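Local coordinates for protein adenylate kinase (Thermus thermophilus, PDB 3CM0) that catalyses the reversible transfer of the terminal phosphate group between ATP and AMP, yielding two ADP and supporting cellular energy homeostasis, at residues A6-G11 with L107-V112. Sequence-based numbering, arbitrary orientation.
Sequences AVIFLG and LGVVLV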
# COMPACT_ATOMS: atom_id res chain seq x y z
N ALA A 6 -3.82 5.05 -11.96
CA ALA A 6 -3.62 4.52 -10.62
C ALA A 6 -2.16 4.18 -10.41
O ALA A 6 -1.45 3.87 -11.36
CB ALA A 6 -4.47 3.23 -10.42
N VAL A 7 -1.73 4.28 -9.15
CA VAL A 7 -0.39 3.83 -8.76
C VAL A 7 -0.51 3.00 -7.50
O VAL A 7 -1.23 3.37 -6.57
CB VAL A 7 0.60 4.99 -8.51
CG1 VAL A 7 1.98 4.40 -8.11
CG2 VAL A 7 0.78 5.81 -9.78
N ILE A 8 0.20 1.86 -7.44
CA ILE A 8 0.18 1.01 -6.28
C ILE A 8 1.58 0.99 -5.70
O ILE A 8 2.54 0.87 -6.46
CB ILE A 8 -0.21 -0.45 -6.68
CG1 ILE A 8 -1.68 -0.49 -7.13
CG2 ILE A 8 0.00 -1.38 -5.52
CD1 ILE A 8 -2.10 -1.87 -7.85
N PHE A 9 1.70 1.16 -4.39
CA PHE A 9 3.03 1.09 -3.73
C PHE A 9 3.18 -0.16 -2.87
O PHE A 9 2.32 -0.46 -2.05
CB PHE A 9 3.23 2.31 -2.79
CG PHE A 9 3.59 3.57 -3.49
CD1 PHE A 9 4.91 4.00 -3.52
CD2 PHE A 9 2.62 4.34 -4.13
CE1 PHE A 9 5.25 5.19 -4.16
CE2 PHE A 9 2.95 5.52 -4.77
CZ PHE A 9 4.26 5.95 -4.79
N LEU A 10 4.31 -0.88 -3.04
CA LEU A 10 4.63 -2.07 -2.24
C LEU A 10 6.06 -1.86 -1.64
O LEU A 10 6.93 -1.22 -2.23
CB LEU A 10 4.66 -3.33 -3.10
CG LEU A 10 3.36 -3.72 -3.84
CD1 LEU A 10 3.65 -4.95 -4.69
CD2 LEU A 10 2.22 -3.99 -2.85
N GLY A 11 6.27 -2.36 -0.45
CA GLY A 11 7.59 -2.21 0.15
C GLY A 11 7.57 -2.67 1.58
O GLY A 11 6.52 -2.67 2.21
N LEU A 107 -0.49 2.88 -13.87
CA LEU A 107 0.80 3.45 -14.32
C LEU A 107 1.99 2.59 -13.89
O LEU A 107 3.04 2.58 -14.54
CB LEU A 107 1.02 4.86 -13.74
CG LEU A 107 0.03 5.94 -14.21
CD1 LEU A 107 0.30 7.27 -13.51
CD2 LEU A 107 0.15 6.11 -15.70
N GLY A 108 1.83 1.91 -12.77
CA GLY A 108 2.91 1.08 -12.27
C GLY A 108 2.67 0.65 -10.84
O GLY A 108 1.82 1.20 -10.15
N VAL A 109 3.39 -0.40 -10.42
CA VAL A 109 3.34 -0.89 -9.07
C VAL A 109 4.77 -0.65 -8.60
O VAL A 109 5.70 -1.31 -9.04
CB VAL A 109 3.00 -2.41 -9.04
CG1 VAL A 109 3.04 -2.94 -7.64
CG2 VAL A 109 1.57 -2.55 -9.60
N VAL A 110 4.93 0.33 -7.74
CA VAL A 110 6.26 0.70 -7.23
C VAL A 110 6.69 -0.26 -6.13
O VAL A 110 5.98 -0.45 -5.15
CB VAL A 110 6.20 2.13 -6.66
CG1 VAL A 110 7.56 2.52 -6.03
CG2 VAL A 110 5.82 3.07 -7.77
N LEU A 111 7.86 -0.89 -6.31
CA LEU A 111 8.38 -1.80 -5.28
C LEU A 111 9.67 -1.16 -4.78
O LEU A 111 10.68 -1.15 -5.51
CB LEU A 111 8.70 -3.19 -5.86
CG LEU A 111 9.29 -4.17 -4.82
CD1 LEU A 111 8.25 -4.56 -3.77
CD2 LEU A 111 9.72 -5.47 -5.58
N VAL A 112 9.63 -0.61 -3.57
CA VAL A 112 10.81 0.05 -3.00
C VAL A 112 11.70 -1.01 -2.39
O VAL A 112 11.30 -1.74 -1.49
CB VAL A 112 10.40 1.08 -1.93
CG1 VAL A 112 11.64 1.84 -1.42
CG2 VAL A 112 9.37 2.06 -2.54
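Ala6 O accepts Leu107 N at 2.9 Å, the first of five backbone hydrogen bonds pairing segment 6-10 of strand 4-10 with segment 107-112 of strand 104-113, the segments differing in direction by 15°: a parallel pair. Val7 holds two partners with separate methyls: CG1, anti to the backbone N (chi1 -180°), meets Val110 CG2 at 4.1 Å, and CG2 meets Leu107 CD1. Cut back to an alanine, Val7 would lose both methyls and would probably leave Leu107 CD1 and Val110 CG2 without their mates on this face. Ile8 bonds through both backbone groups, its N giving an almost straight bond to Gly108 O (172° at the hydrogen) and its O accepting Val110 N; on the reverse face its side chain runs alongside that of Val109. The Phe9 ring returns to the face of Val7, where Val110 CB lies over it 4.3 Å from the centroid, a CH-pi contact. Leu10 N donates to Val110 O at 2.7 Å, while its CD1 packs 3.6 Å from Val109 CG1 and its CB meets Leu111 CD1. Leu10 O then accepts Val112 N, and Gly11 opens the P-loop, whose Ala15 touches Val112. Strand 4-10 is the middle strand of the five-stranded parallel CORE sheet, flanked by 79-83 and 104-113; helix 17-28 packs on Phe9, and helix 173-184 covers Val7, Phe9 and Val110.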